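Local coordinates for protein phosphopantothenoylcysteine decarboxylase (Cryptococcus neoformans, PDB 6EOA) that binds flavin mononucleotide and probably decarboxylates phosphopantothenoylcysteine in coenzyme A biosynthesis, at residues 168-180 / 189-203. Residues are numbered along the deposited sequence; the frame is centred on the assembly and turned at random.
Sequences PVIVCPAMNTYMY and LAVVQEDLGYLVSGP. With FMN (flavin mononucleotide), chain B.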
ATOM      1  N   PRO A 168      -2.206  22.005 -12.875  1.00 82.73           N
ATOM      2  CA  PRO A 168      -2.235  20.915 -13.857  1.00 80.18           C
ATOM      3  C   PRO A 168      -1.243  19.794 -13.529  1.00 76.61           C
ATOM      4  O   PRO A 168      -0.233  20.024 -12.862  1.00 73.25           O
ATOM      5  CB  PRO A 168      -1.854  21.613 -15.166  1.00 81.84           C
ATOM      6  CG  PRO A 168      -1.081  22.818 -14.745  1.00 82.51           C
ATOM      7  CD  PRO A 168      -1.696  23.261 -13.453  1.00 82.88           C
ATOM      8  N   VAL A 169      -1.541  18.587 -13.998  1.00 75.55           N
ATOM      9  CA  VAL A 169      -0.684  17.434 -13.756  1.00 71.54           C
ATOM     10  C   VAL A 169      -0.391  16.696 -15.052  1.00 70.46           C
ATOM     11  O   VAL A 169      -1.306  16.371 -15.807  1.00 73.93           O
ATOM     12  CB  VAL A 169      -1.320  16.443 -12.757  1.00 70.84           C
ATOM     13  CG1 VAL A 169      -0.457  15.193 -12.622  1.00 67.37           C
ATOM     14  CG2 VAL A 169      -1.523  17.104 -11.408  1.00 71.22           C
ATOM     15  N   ILE A 170       0.887  16.436 -15.306  1.00 67.64           N
ATOM     16  CA  ILE A 170       1.285  15.641 -16.457  1.00 68.03           C
ATOM     17  C   ILE A 170       1.850  14.302 -16.005  1.00 67.49           C
ATOM     18  O   ILE A 170       2.833  14.248 -15.270  1.00 66.49           O
ATOM     19  CB  ILE A 170       2.331  16.362 -17.314  1.00 66.54           C
ATOM     20  CG1 ILE A 170       1.777  17.699 -17.814  1.00 67.72           C
ATOM     21  CG2 ILE A 170       2.747  15.484 -18.480  1.00 64.98           C
ATOM     22  CD1 ILE A 170       2.794  18.540 -18.551  1.00 68.77           C
ATOM     23  N   VAL A 171       1.221  13.221 -16.456  1.00 68.19           N
ATOM     24  CA  VAL A 171       1.656  11.879 -16.101  1.00 68.41           C
ATOM     25  C   VAL A 171       2.329  11.188 -17.286  1.00 64.14           C
ATOM     26  O   VAL A 171       1.758  11.096 -18.368  1.00 65.03           O
ATOM     27  CB  VAL A 171       0.477  11.025 -15.618  1.00 67.40           C
ATOM     28  CG1 VAL A 171       0.980   9.708 -15.061  1.00 67.22           C
ATOM     29  CG2 VAL A 171      -0.308  11.776 -14.564  1.00 69.48           C
ATOM     30  N   CYS A 172       3.549  10.710 -17.073  1.00 62.23           N
ATOM     31  CA  CYS A 172       4.289  10.021 -18.119  1.00 60.70           C
ATOM     32  C   CYS A 172       4.532   8.573 -17.734  1.00 60.03           C
ATOM     33  O   CYS A 172       5.548   8.253 -17.122  1.00 61.51           O
ATOM     34  CB  CYS A 172       5.617  10.724 -18.392  1.00 60.98           C
ATOM     35  SG  CYS A 172       5.473  12.523 -18.557  1.00 66.71           S
ATOM     36  N   PRO A 173       3.587   7.690 -18.092  1.00 61.48           N
ATOM     37  CA  PRO A 173       3.724   6.268 -17.765  1.00 61.34           C
ATOM     38  C   PRO A 173       4.999   5.691 -18.365  1.00 63.55           C
ATOM     39  O   PRO A 173       5.379   6.048 -19.481  1.00 65.01           O
ATOM     40  CB  PRO A 173       2.476   5.636 -18.392  1.00 59.31           C
ATOM     41  CG  PRO A 173       1.500   6.767 -18.526  1.00 60.60           C
ATOM     42  CD  PRO A 173       2.339   7.973 -18.821  1.00 59.87           C
ATOM     43  N   ALA A 174       5.663   4.826 -17.609  1.00 60.63           N
ATOM     44  CA  ALA A 174       6.910   4.217 -18.048  1.00 62.18           C
ATOM     45  C   ALA A 174       7.061   2.863 -17.383  1.00 63.22           C
ATOM     46  O   ALA A 174       7.332   2.777 -16.185  1.00 59.73           O
ATOM     47  CB  ALA A 174       8.089   5.104 -17.720  1.00 58.96           C
ATOM     48  N   MET A 175       6.880   1.805 -18.162  1.00 65.23           N
ATOM     49  CA  MET A 175       6.853   0.470 -17.594  1.00 65.43           C
ATOM     50  C   MET A 175       7.132  -0.597 -18.638  1.00 69.30           C
ATOM     51  O   MET A 175       7.115  -0.328 -19.841  1.00 70.48           O
ATOM     52  CB  MET A 175       5.497   0.214 -16.920  1.00 61.76           C
ATOM     53  CG  MET A 175       4.293   0.307 -17.850  1.00 61.49           C
ATOM     54  SD  MET A 175       2.718   0.411 -16.965  1.00 69.18           S
ATOM     55  CE  MET A 175       2.714   2.140 -16.490  1.00 62.42           C
ATOM     56  N   ASN A 176       7.410  -1.807 -18.161  1.00 70.39           N
ATOM     57  CA  ASN A 176       7.540  -2.960 -19.032  1.00 70.13           C
ATOM     58  C   ASN A 176       6.269  -3.084 -19.856  1.00 68.48           C
ATOM     59  O   ASN A 176       5.176  -2.810 -19.357  1.00 65.30           O
ATOM     60  CB  ASN A 176       7.796  -4.230 -18.222  1.00 71.47           C
ATOM     61  CG  ASN A 176       7.796  -5.476 -19.080  1.00 75.79           C
ATOM     62  OD1 ASN A 176       6.790  -6.178 -19.171  1.00 79.26           O
ATOM     63  ND2 ASN A 176       8.925  -5.755 -19.719  1.00 75.72           N
ATOM     64  N   THR A 177       6.412  -3.473 -21.118  1.00 69.14           N
ATOM     65  CA  THR A 177       5.289  -3.442 -22.040  1.00 71.15           C
ATOM     66  C   THR A 177       4.141  -4.335 -21.579  1.00 70.96           C
ATOM     67  O   THR A 177       2.976  -4.023 -21.812  1.00 74.09           O
ATOM     68  CB  THR A 177       5.719  -3.845 -23.473  1.00 75.29           C
ATOM     69  OG1 THR A 177       4.561  -3.929 -24.313  1.00 76.33           O
ATOM     70  CG2 THR A 177       6.449  -5.180 -23.470  1.00 79.21           C
ATOM     71  N   TYR A 178       4.463  -5.431 -20.905  1.00 70.13           N
ATOM     72  CA  TYR A 178       3.422  -6.325 -20.419  1.00 71.34           C
ATOM     73  C   TYR A 178       2.717  -5.748 -19.195  1.00 69.19           C
ATOM     74  O   TYR A 178       1.588  -6.126 -18.888  1.00 68.64           O
ATOM     75  CB  TYR A 178       4.001  -7.706 -20.116  1.00 75.44           C
ATOM     76  CG  TYR A 178       4.191  -8.538 -21.362  1.00 84.98           C
ATOM     77  CD1 TYR A 178       3.153  -8.700 -22.270  1.00 90.60           C
ATOM     78  CD2 TYR A 178       5.409  -9.141 -21.646  1.00 89.49           C
ATOM     79  CE1 TYR A 178       3.316  -9.450 -23.420  1.00 95.39           C
ATOM     80  CE2 TYR A 178       5.583  -9.895 -22.795  1.00 94.43           C
ATOM     81  CZ  TYR A 178       4.533 -10.046 -23.679  1.00 97.79           C
ATOM     82  OH  TYR A 178       4.696 -10.793 -24.824  1.00103.70           O
ATOM     83  N   MET A 179       3.375  -4.825 -18.500  1.00 67.08           N
ATOM     84  CA  MET A 179       2.708  -4.101 -17.426  1.00 69.64           C
ATOM     85  C   MET A 179       1.750  -3.078 -18.021  1.00 67.08           C
ATOM     86  O   MET A 179       0.643  -2.890 -17.518  1.00 60.91           O
ATOM     87  CB  MET A 179       3.712  -3.409 -16.502  1.00 70.24           C
ATOM     88  CG  MET A 179       4.341  -4.324 -15.463  1.00 72.73           C
ATOM     89  SD  MET A 179       4.990  -3.394 -14.060  1.00 66.49           S
ATOM     90  CE  MET A 179       5.692  -4.711 -13.067  1.00 70.18           C
ATOM     91  N   TYR A 180       2.173  -2.427 -19.101  1.00 68.70           N
ATOM     92  CA  TYR A 180       1.331  -1.429 -19.751  1.00 71.71           C
ATOM     93  C   TYR A 180       0.131  -2.067 -20.443  1.00 75.43           C
ATOM     94  O   TYR A 180      -0.943  -1.472 -20.498  1.00 77.31           O
ATOM     95  CB  TYR A 180       2.130  -0.605 -20.764  1.00 73.00           C
ATOM     96  CG  TYR A 180       1.311   0.517 -21.365  1.00 73.90           C
ATOM     97  CD1 TYR A 180       1.053   1.672 -20.638  1.00 71.36           C
ATOM     98  CD2 TYR A 180       0.775   0.412 -22.645  1.00 74.15           C
ATOM     99  CE1 TYR A 180       0.294   2.693 -21.167  1.00 71.09           C
ATOM    100  CE2 TYR A 180       0.013   1.437 -23.183  1.00 74.87           C
ATOM    101  CZ  TYR A 180      -0.221   2.577 -22.435  1.00 73.34           C
ATOM    102  OH  TYR A 180      -0.974   3.608 -22.948  1.00 76.11           O
ATOM    103  N   LEU A 189      -5.568   4.679 -16.258  1.00 65.50           N
ATOM    104  CA  LEU A 189      -5.366   5.839 -17.116  1.00 69.20           C
ATOM    105  C   LEU A 189      -6.691   6.563 -17.305  1.00 70.20           C
ATOM    106  O   LEU A 189      -6.732   7.787 -17.366  1.00 70.75           O
ATOM    107  CB  LEU A 189      -4.785   5.437 -18.477  1.00 70.64           C
ATOM    108  CG  LEU A 189      -3.347   4.913 -18.526  1.00 70.72           C
ATOM    109  CD1 LEU A 189      -2.996   4.480 -19.949  1.00 72.70           C
ATOM    110  CD2 LEU A 189      -2.359   5.959 -18.020  1.00 66.60           C
ATOM    111  N   ALA A 190      -7.770   5.792 -17.386  1.00 72.77           N
ATOM    112  CA  ALA A 190      -9.110   6.350 -17.540  1.00 78.47           C
ATOM    113  C   ALA A 190      -9.521   7.153 -16.309  1.00 81.89           C
ATOM    114  O   ALA A 190      -9.987   8.285 -16.428  1.00 83.79           O
ATOM    115  CB  ALA A 190     -10.118   5.241 -17.811  1.00 77.93           C
ATOM    116  N   VAL A 191      -9.351   6.555 -15.132  1.00 80.37           N
ATOM    117  CA  VAL A 191      -9.638   7.232 -13.870  1.00 79.12           C
ATOM    118  C   VAL A 191      -8.793   8.496 -13.728  1.00 78.04           C
ATOM    119  O   VAL A 191      -9.299   9.574 -13.428  1.00 78.55           O
ATOM    120  CB  VAL A 191      -9.382   6.304 -12.663  1.00 75.13           C
ATOM    121  CG1 VAL A 191      -9.384   7.098 -11.365  1.00 72.85           C
ATOM    122  CG2 VAL A 191     -10.415   5.193 -12.619  1.00 77.00           C
ATOM    123  N   VAL A 192      -7.497   8.355 -13.963  1.00 76.28           N
ATOM    124  CA  VAL A 192      -6.564   9.467 -13.853  1.00 73.34           C
ATOM    125  C   VAL A 192      -6.904  10.611 -14.827  1.00 76.01           C
ATOM    126  O   VAL A 192      -6.757  11.793 -14.493  1.00 72.90           O
ATOM    127  CB  VAL A 192      -5.123   8.952 -14.081  1.00 70.82           C
ATOM    128  CG1 VAL A 192      -4.202  10.052 -14.541  1.00 69.31           C
ATOM    129  CG2 VAL A 192      -4.599   8.301 -12.807  1.00 71.40           C
ATOM    130  N   GLN A 193      -7.399  10.261 -16.010  1.00 78.47           N
ATOM    131  CA  GLN A 193      -7.675  11.249 -17.055  1.00 83.10           C
ATOM    132  C   GLN A 193      -9.033  11.930 -16.915  1.00 83.18           C
ATOM    133  O   GLN A 193      -9.125  13.147 -16.800  1.00 77.83           O
ATOM    134  CB  GLN A 193      -7.584  10.594 -18.436  1.00 86.94           C
ATOM    135  CG  GLN A 193      -6.384  11.033 -19.241  1.00 92.52           C
ATOM    136  CD  GLN A 193      -6.239  10.267 -20.543  1.00 97.59           C
ATOM    137  OE1 GLN A 193      -6.206   9.034 -20.554  1.00 98.68           O
ATOM    138  NE2 GLN A 193      -6.171  10.997 -21.653  1.00 98.56           N
ATOM    139  N   GLU A 194     -10.089  11.128 -16.951  1.00 88.22           N
ATOM    140  CA  GLU A 194     -11.451  11.644 -16.911  1.00 94.48           C
ATOM    141  C   GLU A 194     -11.824  12.195 -15.541  1.00 93.83           C
ATOM    142  O   GLU A 194     -12.361  13.304 -15.438  1.00 96.60           O
ATOM    143  CB  GLU A 194     -12.453  10.561 -17.317  1.00101.37           C
ATOM    144  CG  GLU A 194     -12.296  10.106 -18.757  1.00107.85           C
ATOM    145  CD  GLU A 194     -12.784   8.677 -18.992  1.00111.80           C
ATOM    146  OE1 GLU A 194     -13.478   8.110 -18.110  1.00111.32           O
ATOM    147  OE2 GLU A 194     -12.474   8.126 -20.075  1.00113.99           O
ATOM    148  N   ASP A 195     -11.547  11.422 -14.495  1.00 87.94           N
ATOM    149  CA  ASP A 195     -11.951  11.799 -13.146  1.00 86.55           C
ATOM    150  C   ASP A 195     -11.066  12.896 -12.551  1.00 82.56           C
ATOM    151  O   ASP A 195     -11.566  13.835 -11.938  1.00 86.77           O
ATOM    152  CB  ASP A 195     -11.936  10.574 -12.229  1.00 87.30           C
ATOM    153  CG  ASP A 195     -12.967   9.529 -12.618  1.00 91.43           C
ATOM    154  OD1 ASP A 195     -13.608   9.685 -13.676  1.00 94.10           O
ATOM    155  OD2 ASP A 195     -13.128   8.544 -11.859  1.00 93.22           O
ATOM    156  N   LEU A 196      -9.755  12.774 -12.728  1.00 77.51           N
ATOM    157  CA  LEU A 196      -8.819  13.670 -12.055  1.00 71.87           C
ATOM    158  C   LEU A 196      -8.333  14.811 -12.947  1.00 72.82           C
ATOM    159  O   LEU A 196      -7.759  15.783 -12.458  1.00 71.55           O
ATOM    160  CB  LEU A 196      -7.624  12.878 -11.529  1.00 67.22           C
ATOM    161  CG  LEU A 196      -7.956  11.710 -10.598  1.00 66.80           C
ATOM    162  CD1 LEU A 196      -6.699  11.193  -9.919  1.00 66.29           C
ATOM    163  CD2 LEU A 196      -8.989  12.125  -9.563  1.00 67.77           C
ATOM    164  N   GLY A 197      -8.558  14.692 -14.251  1.00 70.85           N
ATOM    165  CA  GLY A 197      -8.168  15.736 -15.180  1.00 71.57           C
ATOM    166  C   GLY A 197      -6.674  15.799 -15.428  1.00 70.14           C
ATOM    167  O   GLY A 197      -6.167  16.802 -15.924  1.00 68.51           O
ATOM    168  N   TYR A 198      -5.961  14.732 -15.083  1.00 69.58           N
ATOM    169  CA  TYR A 198      -4.526  14.680 -15.346  1.00 72.26           C
ATOM    170  C   TYR A 198      -4.268  14.520 -16.844  1.00 73.08           C
ATOM    171  O   TYR A 198      -5.036  13.863 -17.548  1.00 71.73           O
ATOM    172  CB  TYR A 198      -3.850  13.529 -14.589  1.00 72.46           C
ATOM    173  CG  TYR A 198      -3.837  13.631 -13.074  1.00 74.82           C
ATOM    174  CD1 TYR A 198      -4.532  14.635 -12.408  1.00 78.04           C
ATOM    175  CD2 TYR A 198      -3.114  12.718 -12.311  1.00 73.72           C
ATOM    176  CE1 TYR A 198      -4.515  14.720 -11.025  1.00 78.08           C
ATOM    177  CE2 TYR A 198      -3.090  12.796 -10.928  1.00 74.29           C
ATOM    178  CZ  TYR A 198      -3.792  13.799 -10.291  1.00 76.41           C
ATOM    179  OH  TYR A 198      -3.771  13.886  -8.918  1.00 76.14           O
ATOM    180  N   LEU A 199      -3.185  15.119 -17.325  1.00 75.22           N
ATOM    181  CA  LEU A 199      -2.776  14.952 -18.714  1.00 77.29           C
ATOM    182  C   LEU A 199      -1.791  13.800 -18.837  1.00 77.74           C
ATOM    183  O   LEU A 199      -0.835  13.706 -18.065  1.00 77.63           O
ATOM    184  CB  LEU A 199      -2.151  16.238 -19.252  1.00 75.06           C
ATOM    185  CG  LEU A 199      -3.094  17.418 -19.447  1.00 79.72           C
ATOM    186  CD1 LEU A 199      -2.318  18.602 -19.986  1.00 83.45           C
ATOM    187  CD2 LEU A 199      -4.236  17.051 -20.383  1.00 82.08           C
ATOM    188  N   VAL A 200      -2.024  12.922 -19.805  1.00 77.86           N
ATOM    189  CA  VAL A 200      -1.163  11.762 -19.975  1.00 78.69           C
ATOM    190  C   VAL A 200      -0.288  11.895 -21.206  1.00 82.92           C
ATOM    191  O   VAL A 200      -0.769  11.812 -22.335  1.00 87.05           O
ATOM    192  CB  VAL A 200      -1.975  10.454 -20.091  1.00 78.54           C
ATOM    193  CG1 VAL A 200      -1.038   9.257 -20.228  1.00 77.78           C
ATOM    194  CG2 VAL A 200      -2.883  10.287 -18.891  1.00 77.47           C
ATOM    195  N   SER A 201       1.002  12.117 -20.986  1.00 83.73           N
ATOM    196  CA  SER A 201       1.971  11.971 -22.062  1.00 86.68           C
ATOM    197  C   SER A 201       2.255  10.484 -22.205  1.00 89.42           C
ATOM    198  O   SER A 201       3.277   9.988 -21.725  1.00 88.25           O
ATOM    199  CB  SER A 201       3.250  12.755 -21.776  1.00 83.26           C
ATOM    200  OG  SER A 201       4.167  12.636 -22.845  1.00 83.04           O
ATOM    201  N   GLY A 202       1.317   9.781 -22.841  1.00 90.82           N
ATOM    202  CA  GLY A 202       1.350   8.334 -22.956  1.00 85.78           C
ATOM    203  C   GLY A 202       2.685   7.845 -23.465  1.00 82.10           C
ATOM    204  O   GLY A 202       3.390   8.583 -24.158  1.00 81.10           O
ATOM    205  N   PRO A 203       3.044   6.600 -23.122  1.00 77.85           N
ATOM    206  CA  PRO A 203       4.368   6.070 -23.457  1.00 77.78           C
ATOM    207  C   PRO A 203       4.571   5.952 -24.961  1.00 79.77           C
ATOM    208  O   PRO A 203       3.599   5.998 -25.718  1.00 79.54           O
ATOM    209  CB  PRO A 203       4.364   4.688 -22.799  1.00 76.17           C
ATOM    210  CG  PRO A 203       2.929   4.297 -22.784  1.00 75.71           C
ATOM    211  CD  PRO A 203       2.167   5.570 -22.540  1.00 75.25           C
TER
HETATM  212  N1  FMN B 801       7.878  -0.592 -12.620  1.00 68.11           N
HETATM  213  C2  FMN B 801       7.372   0.150 -13.670  1.00 67.99           C
HETATM  214  O2  FMN B 801       6.177   0.453 -13.682  1.00 64.63           O
HETATM  215  N3  FMN B 801       8.205   0.541 -14.703  1.00 69.20           N
HETATM  216  C4  FMN B 801       9.544   0.197 -14.693  1.00 73.02           C
HETATM  217  O4  FMN B 801      10.276   0.553 -15.616  1.00 74.67           O
HETATM  218  C4A FMN B 801      10.057  -0.550 -13.634  1.00 71.19           C
HETATM  219  N5  FMN B 801      11.394  -0.903 -13.607  1.00 68.94           N
HETATM  220  C5A FMN B 801      11.895  -1.640 -12.549  1.00 68.34           C
HETATM  221  C6  FMN B 801      13.242  -1.993 -12.516  1.00 65.10           C
HETATM  222  C7  FMN B 801      13.748  -2.734 -11.452  1.00 64.71           C
HETATM  223  C7M FMN B 801      15.200  -3.116 -11.421  1.00 62.85           C
HETATM  224  C8  FMN B 801      12.899  -3.121 -10.417  1.00 68.13           C
HETATM  225  C8M FMN B 801      13.420  -3.924  -9.260  1.00 70.53           C
HETATM  226  C9  FMN B 801      11.557  -2.769 -10.450  1.00 67.45           C
HETATM  227  C9A FMN B 801      11.051  -2.030 -11.513  1.00 68.37           C
HETATM  228  N10 FMN B 801       9.713  -1.676 -11.540  1.00 68.15           N
HETATM  229  C10 FMN B 801       9.214  -0.941 -12.597  1.00 68.69           C
HETATM  230  C1' FMN B 801       8.799  -2.096 -10.427  1.00 62.60           C
HETATM  231  C2' FMN B 801       8.663  -0.966  -9.412  1.00 60.70           C
HETATM  232  O2' FMN B 801       9.925  -0.401  -9.112  1.00 60.87           O
HETATM  233  C3' FMN B 801       8.013  -1.481  -8.136  1.00 60.81           C
HETATM  234  O3' FMN B 801       6.675  -1.810  -8.433  1.00 59.81           O
HETATM  235  C4' FMN B 801       8.065  -0.421  -7.041  1.00 64.10           C
HETATM  236  O4' FMN B 801       7.746  -0.992  -5.790  1.00 67.66           O
HETATM  237  C5' FMN B 801       7.093   0.706  -7.359  1.00 62.75           C
HETATM  238  O5' FMN B 801       7.319   1.784  -6.480  1.00 63.46           O
HETATM  239  P   FMN B 801       6.808   3.266  -6.871  1.00 56.32           P
HETATM  240  O1P FMN B 801       5.308   3.324  -6.687  1.00 53.37           O
HETATM  241  O2P FMN B 801       7.144   3.614  -8.304  1.00 56.82           O
HETATM  242  O3P FMN B 801       7.484   4.247  -5.952  1.00 57.17           O
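Val-169 lies alongside Tyr-198, both side chains pointing the same way, and lays its CG1 methyl over one face of the phenol ring. Val-169 CG1 sits 3.8 Å from the centroid of the Tyr-198 ring, 17° off the normal, which identifies a CH-pi contact; with CG1 anti to the backbone N (chi1 175°), this methyl is carried over the ring while CG2 lies near Tyr-198 CE1. Leu-196 CB covers the opposite face, so the ring is clamped between its own segment and the strand. Val-171 reaches the same ring obliquely, its CG2 meeting Tyr-198 CD2 at 3.7 Å. Val-192, on helix 183-195, meets Val-171 CG2 through its CG1, and Ile-147 of helix 141-149 touches both Val-192 and Tyr-198.

Beneath the side chains the backbones pair in parallel, Ile-170 opposite Leu-199 and Val-171 opposite Val-200. Leu-199 N donates to Val-169 O at 2.7 Å, and Leu-199 O in turn accepts from Val-171 N in a nearly straight bond. The third bond, Ser-201 N to Val-171 O, is weak, consistent with the chain leaving the strand at Ser-201, the centre of an inverse gamma turn. Ile-170 and Leu-199 face the other side of the sheet, where both touch Phe-232 of helix 222-237.

Past the strand ends, Pro-203 and Tyr-180 approach from opposite directions. Pro-203 CG stands over the Tyr-180 face, 3.8 Å from the ring centroid and 23° off the normal, a second CH-pi contact; Leu-189 CD1 adds an oblique approach 3.7 Å from Tyr-180 OH. Pro-173 joins the two groups: its CG meets Leu-189 CD2 at 4.0 Å and also Val-200 CG1.

Just beyond, Ala-174 O accepts from FMN N3 at 2.8 Å. Strand 169-173, helix 183-195 and edge strand 199-200 thus form a beta-alpha-beta crossover of the Rossmann-like HFCD flavoprotein fold, with the flavin bound just past the first strand's C-terminal end.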